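DUF3836 domain-containing protein (Bacteroides vulgatus, PDB 4R8O) is of unknown function but folds as a single-layer antiparallel beta sheet, an architecture thought to have evolved from repeated beta hairpins. Local coordinates at residues A[22-27]-A[36-41]; A[49-54]-A[67-72]; A[79-84]-A[92-97]. All blocks are in the same frame, centred on the assembly; numbering follows the deposited sequence.

In the fold
The three contacts illustrate how a sheet can grow by adding one hairpin after another. Along the chain they come in series, each joining the two strands of its own hairpin: 18-28 with 31-42, 48-57 with 62-73, and 78-86 with 91-102. Contacts 1 and 2, with centres about 13 Å apart, touch where strands 31-42 and 48-57 run as neighbours. Contacts 2 and 3, about 9 Å apart between centres, meet through strands 62-73 and 78-86 and through Tyr92 of strand 91-102. Contacts 1 and 3, about 20 Å apart between centres, do not touch. One antiparallel sheet, its strand order following the sequence, thus runs continuously across all three hairpins.

Contact 1 (A[22-27]-A[36-41]); sequences ETIFKM and MKHNYK
The beta hairpin of strands 18-28 and 31-42 is zipped here by two hydrogen-bonded pairs, Glu22 with His38 and Ile24 with Met36, on strands that run antiparallel at 171°. Between Glu22 and His38 both bonds are short: His38 N meets Glu22 O at 2.8 Å, nearly along the C=O axis, and the return bond from Glu22 N to His38 O lies in the carbonyl plane. In the second pair the bonds are less even. Ile24 N reaches Met36 O at 2.8 Å, whereas Met36 N is 3.2 Å from Ile24 O and stands above that carbonyl plane.

Glu22, Ile24, Met36 and His38 share one face. CD1 of Ile24 comes to the edge of the His38 imidazole, 4.0 Å from CD2, and also rests 4.2 Å from CG of Met36, a selenomethionine in this crystal. Because CG of Glu22 is anti to the backbone N (chi1 -169°), the carboxylate runs alongside His38 in the same direction; its OE1 stops 4.0 Å from Tyr40 OH, and no hydrogen bond forms. CB of Glu22 meets the edge of the Tyr40 ring, with CE2 at 4.0 Å.

In this single-layer sheet the next strand adds to the same face: His38 ND1 is hydrogen-bonded to Asp51, and the methyl end of Met36 extends to Ala53. The other face carries the non-hydrogen-bonded pair Thr23 and Lys37, where Thr23 OG1 and Lys37 CG meet lightly. Both side chains also touch Trp63 of strand 62-73, while Thr23 CG2 sits over one face of the Phe25 ring, offset toward its rim.

Contact 2 (A[49-54]-A[67-72]); sequences TEDEAQ and LCIRYT
Leu67 faces Ala53 as a hydrogen-bonded pair, with Ala53 N 2.9 Å from Leu67 O and the return bond from Leu67 N to Ala53 O weak. Their CB atoms pack at 4.2 Å, after which the end of the leucine turns away. Cys68 points to the other face, where its SG, anti to the backbone N (chi1 -170°), lies against CG and the carboxylate end of Glu50, 3.4 Å from CG. Glu52, the direct partner of Cys68, approaches the sulfur less closely.

At Ile69 the two strands of this hairpin, 48-57 and 62-73, are held more slackly: both backbone bonds to Asp51 are weak, the one from Asp51 N to Ile69 O bent to 128° and the reverse one stretched. A CA-H...O contact supplements them, with Glu50 CA 3.2 Å from Ile69 O. This hairpin is one of those set side by side in the single-layer antiparallel sheet. The two side chains of the Asp51-Ile69 pair run abreast, Ile69 CD1 ending near OD2 of Asp51, whose OD1 is hydrogen-bonded to His38.

Arg70 lies beside Glu50, pointing the same way. The salt bridge is long, Glu50 OE1 to Arg70 NE 3.9 Å, and rests on charge alone, since the oxygen is well out of the guanidinium plane and no N-H is aimed at it; Arg70 also makes a cation-pi contact with Tyr83. Cutting Glu50 back to an alanine here would probably leave Arg70 without this cross-strand negative charge and take away the CG that now lies against Cys68 SG.

Tyr71 N donates to Thr49 O at 2.9 Å, tilted 32° from the carbonyl plane. Its ring carries Ile69 CG2 over one face, offset toward the rim, and receives Asp51 CB at its edge, 4.3 Å from CE2.

Contact 3 (A[79-84]-A[92-97]); sequences TTEYYK and YILVPE
Tyr83 and Leu94 form the tight part of this contact. They are a non-hydrogen-bonded antiparallel pair with CA atoms 4.1 Å apart, and the leucine lies across one face of the ring: CD1 sits over it, 3.9 Å from the ring centroid and 14° off the normal, a CH-pi contact. Leu94 CG, anti to the backbone N (chi1 -178°), carries the branch point toward the ring, while CB stays 3.7 Å from Tyr83 CE2. The same CD1 touches Glu81 CB at 3.8 Å, and Tyr83 CB also meets Tyr92 CB. Lys84 and Ile93 exchange backbone hydrogen bonds in both directions, the donor Lys84 N standing above the carbonyl plane of Ile93.

After the Tyr83-Leu94 pair the contact thins. Segment 92-94 already runs at 135° to 79-84; one further bond is left, from Val95 N to Tyr82 O at 2.8 Å, and Val95 CB rests 3.6 Å from that same oxygen. Pro96 and Glu97 are exposed and make no contact with 79-84. Lys84, also exposed, sends NZ back to a hydrogen bond with Asn66.

The hairpin forms one border of the sheet. Strand 91-102 is outermost within the chain and is broken by a bulge or short loop, yet its Val100 is joined to Thr80 of strand 78-86 by a backbone hydrogen bond. Tyr92, stacked edge-to-face with Trp85, reaches inward across strand 62-73, packing on Cys68 and Arg70 and hydrogen-bonding through OH to Glu52 of strand 48-57.

Contact 1 (A[22-27]-A[36-41])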
loop_
_atom_site.group_PDB
_atom_site.type_symbol
_atom_site.label_atom_id
_atom_site.label_comp_id
_atom_site.label_asym_id
_atom_site.label_seq_id
_atom_site.Cartn_x
_atom_site.Cartn_y
_atom_site.Cartn_z
ATOM N N GLU A 22 -6.458 -0.950 4.626
ATOM C CA GLU A 22 -6.551 0.107 5.612
ATOM C C GLU A 22 -6.731 1.451 4.921
ATOM O O GLU A 22 -6.077 1.739 3.935
ATOM C CB GLU A 22 -5.303 0.107 6.433
ATOM C CG GLU A 22 -5.405 0.973 7.648
ATOM C CD GLU A 22 -4.061 1.323 8.189
ATOM O OE1 GLU A 22 -3.286 1.955 7.446
ATOM O OE2 GLU A 22 -3.782 0.966 9.342
ATOM N N THR A 23 -7.591 2.284 5.466
ATOM C CA THR A 23 -7.894 3.567 4.868
ATOM C C THR A 23 -7.440 4.658 5.846
ATOM O O THR A 23 -7.593 4.525 7.061
ATOM C CB THR A 23 -9.375 3.645 4.558
ATOM O OG1 THR A 23 -9.761 2.480 3.818
ATOM C CG2 THR A 23 -9.687 4.854 3.733
ATOM N N ILE A 24 -6.872 5.724 5.297
ATOM C CA ILE A 24 -6.364 6.836 6.100
ATOM C C ILE A 24 -7.114 8.055 5.617
ATOM O O ILE A 24 -7.320 8.237 4.402
ATOM C CB ILE A 24 -4.832 7.013 6.015
ATOM C CG1 ILE A 24 -4.130 5.669 6.276
ATOM C CG2 ILE A 24 -4.347 8.015 7.058
ATOM C CD1 ILE A 24 -2.660 5.630 5.885
ATOM N N PHE A 25 -7.572 8.852 6.574
ATOM C CA PHE A 25 -8.338 10.034 6.275
ATOM C C PHE A 25 -7.713 11.233 6.965
ATOM O O PHE A 25 -6.954 11.085 7.919
ATOM C CB PHE A 25 -9.749 9.950 6.841
ATOM C CG PHE A 25 -10.497 8.681 6.560
ATOM C CD1 PHE A 25 -10.418 7.598 7.444
ATOM C CD2 PHE A 25 -11.423 8.609 5.505
ATOM C CE1 PHE A 25 -11.164 6.431 7.229
ATOM C CE2 PHE A 25 -12.196 7.439 5.311
ATOM C CZ PHE A 25 -12.044 6.341 6.154
ATOM N N LYS A 26 -8.105 12.415 6.497
ATOM C CA LYS A 26 -7.936 13.665 7.233
ATOM C C LYS A 26 -9.329 14.050 7.752
ATOM O O LYS A 26 -10.347 13.653 7.165
ATOM C CB LYS A 26 -7.394 14.743 6.311
ATOM C CG LYS A 26 -5.997 14.448 5.761
ATOM C CD LYS A 26 -5.540 15.524 4.784
ATOM C CE LYS A 26 -4.063 15.405 4.429
ATOM N NZ LYS A 26 -3.679 16.472 3.464
HETATM N N MSE A 27 -9.384 14.819 8.840
HETATM C CA MSE A 27 -10.658 15.230 9.418
HETATM C C MSE A 27 -10.764 16.684 9.737
HETATM O O MSE A 27 -10.105 17.174 10.647
HETATM C CB MSE A 27 -10.897 14.431 10.665
HETATM C CG MSE A 27 -12.380 14.386 10.987
HETATM SE SE MSE A 27 -12.496 13.804 12.849
HETATM C CE MSE A 27 -11.563 12.133 12.763
HETATM N N MSE A 36 -5.456 8.316 1.849
HETATM C CA MSE A 36 -4.660 7.222 1.327
HETATM C C MSE A 36 -5.288 5.890 1.669
HETATM O O MSE A 36 -5.964 5.772 2.669
HETATM C CB MSE A 36 -3.282 7.502 1.925
HETATM C CG MSE A 36 -2.327 6.346 1.762
HETATM SE SE MSE A 36 -0.434 6.843 1.602
HETATM C CE MSE A 36 -0.196 4.950 1.473
ATOM N N LYS A 37 -5.042 4.864 0.861
ATOM C CA LYS A 37 -5.602 3.511 1.098
ATOM C C LYS A 37 -4.522 2.510 0.832
ATOM O O LYS A 37 -3.873 2.554 -0.219
ATOM C CB LYS A 37 -6.765 3.261 0.154
ATOM C CG LYS A 37 -7.610 2.032 0.470
ATOM C CD LYS A 37 -8.698 1.892 -0.570
ATOM C CE LYS A 37 -9.505 0.625 -0.377
ATOM N NZ LYS A 37 -10.087 0.170 -1.664
ATOM N N HIS A 38 -4.292 1.624 1.789
ATOM C CA HIS A 38 -3.281 0.589 1.635
ATOM C C HIS A 38 -4.004 -0.720 1.400
ATOM O O HIS A 38 -4.824 -1.108 2.213
ATOM C CB HIS A 38 -2.487 0.425 2.899
ATOM C CG HIS A 38 -1.401 1.424 3.100
ATOM N ND1 HIS A 38 -0.204 1.345 2.429
ATOM C CD2 HIS A 38 -1.277 2.446 3.984
ATOM C CE1 HIS A 38 0.604 2.295 2.872
ATOM N NE2 HIS A 38 -0.021 2.976 3.822
ATOM N N ASN A 39 -3.695 -1.413 0.325
ATOM C CA ASN A 39 -4.297 -2.735 0.059
ATOM C C ASN A 39 -3.175 -3.746 0.196
ATOM O O ASN A 39 -2.171 -3.622 -0.472
ATOM C CB ASN A 39 -4.876 -2.720 -1.327
ATOM C CG ASN A 39 -5.924 -1.608 -1.499
ATOM O OD1 ASN A 39 -6.869 -1.506 -0.695
ATOM N ND2 ASN A 39 -5.760 -0.762 -2.518
ATOM N N TYR A 40 -3.346 -4.711 1.102
ATOM C CA TYR A 40 -2.339 -5.704 1.451
ATOM C C TYR A 40 -2.680 -7.110 0.934
ATOM O O TYR A 40 -3.842 -7.467 0.929
ATOM C CB TYR A 40 -2.279 -5.814 2.969
ATOM C CG TYR A 40 -2.016 -4.528 3.650
ATOM C CD1 TYR A 40 -0.762 -3.957 3.601
ATOM C CD2 TYR A 40 -3.010 -3.886 4.376
ATOM C CE1 TYR A 40 -0.499 -2.758 4.249
ATOM C CE2 TYR A 40 -2.775 -2.689 5.029
ATOM C CZ TYR A 40 -1.515 -2.124 4.962
ATOM O OH TYR A 40 -1.266 -0.925 5.583
ATOM N N LYS A 41 -1.667 -7.898 0.553
ATOM C CA LYS A 41 -1.829 -9.302 0.114
ATOM C C LYS A 41 -0.888 -10.124 0.939
ATOM O O LYS A 41 0.142 -9.630 1.367
ATOM C CB LYS A 41 -1.466 -9.484 -1.365
ATOM C CG LYS A 41 -2.109 -8.444 -2.265
ATOM C CD LYS A 41 -2.294 -8.839 -3.725
ATOM C CE LYS A 41 -3.460 -8.037 -4.348
ATOM N NZ LYS A 41 -4.790 -8.071 -3.629
#

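Contact 2 (A[49-54]-A[67-72])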
loop_
_atom_site.group_PDB
_atom_site.type_symbol
_atom_site.label_atom_id
_atom_site.label_comp_id
_atom_site.label_asym_id
_atom_site.label_seq_id
_atom_site.Cartn_x
_atom_site.Cartn_y
_atom_site.Cartn_z
ATOM N N THR A 49 2.866 -9.756 1.545
ATOM C CA THR A 49 3.551 -9.783 0.248
ATOM C C THR A 49 3.491 -8.506 -0.539
ATOM O O THR A 49 4.456 -8.174 -1.220
ATOM C CB THR A 49 3.007 -10.953 -0.552
ATOM O OG1 THR A 49 3.717 -12.097 -0.084
ATOM C CG2 THR A 49 3.256 -10.827 -2.039
ATOM N N GLU A 50 2.371 -7.814 -0.493
ATOM C CA GLU A 50 2.241 -6.508 -1.143
ATOM C C GLU A 50 1.759 -5.501 -0.138
ATOM O O GLU A 50 1.321 -5.830 0.948
ATOM C CB GLU A 50 1.225 -6.585 -2.264
ATOM C CG GLU A 50 1.403 -5.614 -3.422
ATOM C CD GLU A 50 0.563 -6.080 -4.584
ATOM O OE1 GLU A 50 0.889 -7.151 -5.176
ATOM O OE2 GLU A 50 -0.468 -5.447 -4.860
ATOM N N ASP A 51 1.857 -4.254 -0.529
ATOM C CA ASP A 51 1.317 -3.142 0.218
ATOM C C ASP A 51 1.134 -2.061 -0.806
ATOM O O ASP A 51 1.997 -1.221 -0.963
ATOM C CB ASP A 51 2.307 -2.707 1.339
ATOM C CG ASP A 51 1.915 -1.390 2.025
ATOM O OD1 ASP A 51 0.958 -0.733 1.570
ATOM O OD2 ASP A 51 2.564 -1.018 3.043
ATOM N N GLU A 52 0.021 -2.108 -1.497
ATOM C CA GLU A 52 -0.295 -1.125 -2.522
ATOM C C GLU A 52 -0.814 0.140 -1.859
ATOM O O GLU A 52 -1.775 0.100 -1.103
ATOM C CB GLU A 52 -1.357 -1.691 -3.455
ATOM C CG GLU A 52 -1.567 -0.868 -4.695
ATOM C CD GLU A 52 -2.732 -1.349 -5.525
ATOM O OE1 GLU A 52 -3.228 -2.483 -5.321
ATOM O OE2 GLU A 52 -3.153 -0.598 -6.408
ATOM N N ALA A 53 -0.212 1.265 -2.192
ATOM C CA ALA A 53 -0.483 2.576 -1.555
ATOM C C ALA A 53 -1.176 3.461 -2.551
ATOM O O ALA A 53 -0.535 3.922 -3.494
ATOM C CB ALA A 53 0.830 3.201 -1.173
ATOM N N GLN A 54 -2.480 3.666 -2.384
ATOM C CA GLN A 54 -3.252 4.495 -3.304
ATOM C C GLN A 54 -3.536 5.829 -2.670
ATOM O O GLN A 54 -3.677 5.913 -1.459
ATOM C CB GLN A 54 -4.544 3.798 -3.664
ATOM C CG GLN A 54 -4.324 2.616 -4.556
ATOM C CD GLN A 54 -5.634 1.972 -4.976
ATOM O OE1 GLN A 54 -6.452 1.642 -4.139
ATOM N NE2 GLN A 54 -5.824 1.772 -6.283
ATOM N N LEU A 67 2.221 4.015 -5.445
ATOM C CA LEU A 67 3.352 3.213 -5.025
ATOM C C LEU A 67 2.871 1.842 -4.658
ATOM O O LEU A 67 1.695 1.661 -4.324
ATOM C CB LEU A 67 4.016 3.840 -3.789
ATOM C CG LEU A 67 4.727 5.178 -4.043
ATOM C CD1 LEU A 67 5.227 5.843 -2.748
ATOM C CD2 LEU A 67 5.882 5.009 -5.028
ATOM N N CYS A 68 3.796 0.887 -4.681
ATOM C CA CYS A 68 3.504 -0.516 -4.333
ATOM C C CYS A 68 4.807 -1.151 -3.919
ATOM O O CYS A 68 5.796 -1.042 -4.628
ATOM C CB CYS A 68 2.968 -1.232 -5.535
ATOM S SG CYS A 68 2.294 -2.859 -5.211
ATOM N N ILE A 69 4.803 -1.757 -2.752
ATOM C CA ILE A 69 5.939 -2.444 -2.190
ATOM C C ILE A 69 5.650 -3.936 -2.174
ATOM O O ILE A 69 4.526 -4.338 -1.877
ATOM C CB ILE A 69 6.122 -2.083 -0.733
ATOM C CG1 ILE A 69 6.119 -0.554 -0.547
ATOM C CG2 ILE A 69 7.414 -2.686 -0.222
ATOM C CD1 ILE A 69 6.010 -0.116 0.906
ATOM N N ARG A 70 6.674 -4.739 -2.442
ATOM C CA ARG A 70 6.562 -6.199 -2.537
ATOM C C ARG A 70 7.664 -6.817 -1.728
ATOM O O ARG A 70 8.794 -6.359 -1.811
ATOM C CB ARG A 70 6.624 -6.640 -3.987
ATOM C CG ARG A 70 5.357 -6.186 -4.706
ATOM C CD ARG A 70 5.066 -6.819 -6.074
ATOM N NE ARG A 70 4.170 -5.891 -6.754
ATOM C CZ ARG A 70 3.900 -5.834 -8.063
ATOM N NH1 ARG A 70 4.412 -6.704 -8.936
ATOM N NH2 ARG A 70 3.071 -4.882 -8.511
ATOM N N TYR A 71 7.317 -7.799 -0.904
ATOM C CA TYR A 71 8.241 -8.378 0.068
ATOM C C TYR A 71 8.487 -9.813 -0.313
ATOM O O TYR A 71 7.558 -10.501 -0.742
ATOM C CB TYR A 71 7.636 -8.305 1.449
ATOM C CG TYR A 71 7.342 -6.892 1.982
ATOM C CD1 TYR A 71 8.347 -6.117 2.582
ATOM C CD2 TYR A 71 6.043 -6.353 1.942
ATOM C CE1 TYR A 71 8.081 -4.847 3.107
ATOM C CE2 TYR A 71 5.767 -5.076 2.469
ATOM C CZ TYR A 71 6.793 -4.338 3.050
ATOM O OH TYR A 71 6.552 -3.096 3.591
ATOM N N THR A 72 9.749 -10.232 -0.231
ATOM C CA THR A 72 10.153 -11.591 -0.533
ATOM C C THR A 72 10.967 -12.112 0.618
ATOM O O THR A 72 11.850 -11.414 1.139
ATOM C CB THR A 72 10.989 -11.612 -1.785
ATOM O OG1 THR A 72 10.248 -10.965 -2.826
ATOM C CG2 THR A 72 11.337 -13.047 -2.185
#

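Contact 3 (A[79-84]-A[92-97])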
loop_
_atom_site.group_PDB
_atom_site.type_symbol
_atom_site.label_atom_id
_atom_site.label_comp_id
_atom_site.label_asym_id
_atom_site.label_seq_id
_atom_site.Cartn_x
_atom_site.Cartn_y
_atom_site.Cartn_z
ATOM N N THR A 79 13.693 -9.426 1.100
ATOM C CA THR A 79 13.924 -8.429 0.057
ATOM C C THR A 79 12.658 -7.618 -0.214
ATOM O O THR A 79 11.593 -8.191 -0.497
ATOM C CB THR A 79 14.364 -9.099 -1.235
ATOM O OG1 THR A 79 15.424 -10.031 -0.950
ATOM C CG2 THR A 79 14.832 -8.058 -2.248
ATOM N N THR A 80 12.788 -6.287 -0.183
ATOM C CA THR A 80 11.666 -5.377 -0.406
ATOM C C THR A 80 11.948 -4.613 -1.676
ATOM O O THR A 80 13.026 -4.040 -1.846
ATOM C CB THR A 80 11.465 -4.388 0.756
ATOM O OG1 THR A 80 12.239 -3.212 0.535
ATOM C CG2 THR A 80 11.889 -4.987 2.059
ATOM N N GLU A 81 10.987 -4.606 -2.581
ATOM C CA GLU A 81 11.137 -3.917 -3.849
ATOM C C GLU A 81 10.038 -2.908 -4.010
ATOM O O GLU A 81 8.900 -3.194 -3.641
ATOM C CB GLU A 81 11.034 -4.902 -4.967
ATOM C CG GLU A 81 12.144 -5.902 -5.038
ATOM C CD GLU A 81 11.915 -6.850 -6.223
ATOM O OE1 GLU A 81 10.908 -7.591 -6.184
ATOM O OE2 GLU A 81 12.714 -6.825 -7.191
ATOM N N TYR A 82 10.354 -1.772 -4.633
ATOM C CA TYR A 82 9.439 -0.645 -4.706
ATOM C C TYR A 82 9.081 -0.402 -6.134
ATOM O O TYR A 82 9.969 -0.338 -6.995
ATOM C CB TYR A 82 10.139 0.612 -4.145
ATOM C CG TYR A 82 10.551 0.467 -2.697
ATOM C CD1 TYR A 82 11.818 -0.021 -2.332
ATOM C CD2 TYR A 82 9.687 0.823 -1.688
ATOM C CE1 TYR A 82 12.176 -0.159 -0.971
ATOM C CE2 TYR A 82 10.044 0.722 -0.348
ATOM C CZ TYR A 82 11.268 0.221 0.007
ATOM O OH TYR A 82 11.521 0.108 1.351
ATOM N N TYR A 83 7.794 -0.197 -6.395
ATOM C CA TYR A 83 7.315 -0.003 -7.761
ATOM C C TYR A 83 6.578 1.295 -7.818
ATOM O O TYR A 83 5.902 1.660 -6.854
ATOM C CB TYR A 83 6.344 -1.129 -8.115
ATOM C CG TYR A 83 6.959 -2.514 -8.238
ATOM C CD1 TYR A 83 7.310 -3.229 -7.127
ATOM C CD2 TYR A 83 7.108 -3.139 -9.500
ATOM C CE1 TYR A 83 7.866 -4.513 -7.235
ATOM C CE2 TYR A 83 7.621 -4.420 -9.621
ATOM C CZ TYR A 83 7.996 -5.095 -8.517
ATOM O OH TYR A 83 8.524 -6.350 -8.689
ATOM N N LYS A 84 6.670 2.001 -8.940
ATOM C CA LYS A 84 5.872 3.218 -9.128
ATOM C C LYS A 84 4.927 2.998 -10.284
ATOM O O LYS A 84 5.272 2.311 -11.258
ATOM C CB LYS A 84 6.764 4.440 -9.358
ATOM C CG LYS A 84 5.991 5.756 -9.330
ATOM C CD LYS A 84 6.799 6.948 -8.775
ATOM C CE LYS A 84 5.965 7.918 -7.912
ATOM N NZ LYS A 84 4.549 8.195 -8.323
ATOM N N TYR A 92 2.587 -0.965 -12.845
ATOM C CA TYR A 92 3.418 -0.658 -11.677
ATOM C C TYR A 92 4.816 -1.028 -12.120
ATOM O O TYR A 92 5.128 -2.210 -12.264
ATOM C CB TYR A 92 3.016 -1.469 -10.406
ATOM C CG TYR A 92 2.012 -0.792 -9.517
ATOM C CD1 TYR A 92 2.370 0.324 -8.748
ATOM C CD2 TYR A 92 0.718 -1.268 -9.396
ATOM C CE1 TYR A 92 1.446 0.959 -7.903
ATOM C CE2 TYR A 92 -0.218 -0.635 -8.591
ATOM C CZ TYR A 92 0.135 0.479 -7.836
ATOM O OH TYR A 92 -0.793 1.146 -7.016
ATOM N N ILE A 93 5.670 -0.028 -12.319
ATOM C CA ILE A 93 7.054 -0.266 -12.764
ATOM C C ILE A 93 8.054 -0.284 -11.615
ATOM O O ILE A 93 8.140 0.686 -10.890
ATOM C CB ILE A 93 7.479 0.809 -13.791
ATOM C CG1 ILE A 93 6.576 0.718 -15.028
ATOM C CG2 ILE A 93 8.935 0.599 -14.220
ATOM C CD1 ILE A 93 6.661 1.889 -15.967
ATOM N N LEU A 94 8.897 -1.313 -11.563
ATOM C CA LEU A 94 9.981 -1.459 -10.562
ATOM C C LEU A 94 11.041 -0.359 -10.556
ATOM O O LEU A 94 11.492 0.068 -11.616
ATOM C CB LEU A 94 10.747 -2.756 -10.781
ATOM C CG LEU A 94 11.878 -3.063 -9.794
ATOM C CD1 LEU A 94 11.327 -3.221 -8.392
ATOM C CD2 LEU A 94 12.660 -4.324 -10.163
ATOM N N VAL A 95 11.448 0.064 -9.362
ATOM C CA VAL A 95 12.517 1.046 -9.176
ATOM C C VAL A 95 13.628 0.272 -8.453
ATOM O O VAL A 95 13.733 0.369 -7.220
ATOM C CB VAL A 95 12.075 2.242 -8.306
ATOM C CG1 VAL A 95 13.207 3.248 -8.120
ATOM C CG2 VAL A 95 10.891 2.970 -8.924
ATOM N N PRO A 96 14.439 -0.507 -9.209
ATOM C CA PRO A 96 15.488 -1.416 -8.700
ATOM C C PRO A 96 16.574 -0.706 -7.948
ATOM O O PRO A 96 17.324 -1.285 -7.179
ATOM C CB PRO A 96 16.105 -1.998 -9.984
ATOM C CG PRO A 96 15.883 -0.949 -11.005
ATOM C CD PRO A 96 14.547 -0.348 -10.677
ATOM N N GLU A 97 16.622 0.578 -8.183
ATOM C CA GLU A 97 17.537 1.492 -7.566
ATOM C C GLU A 97 17.274 1.453 -6.077
ATOM O O GLU A 97 18.178 1.648 -5.315
ATOM C CB GLU A 97 17.273 2.925 -8.089
ATOM C CG GLU A 97 16.800 3.000 -9.564
ATOM C CD GLU A 97 15.932 4.190 -9.893
ATOM O OE1 GLU A 97 16.296 5.325 -9.500
ATOM O OE2 GLU A 97 14.900 3.985 -10.577
#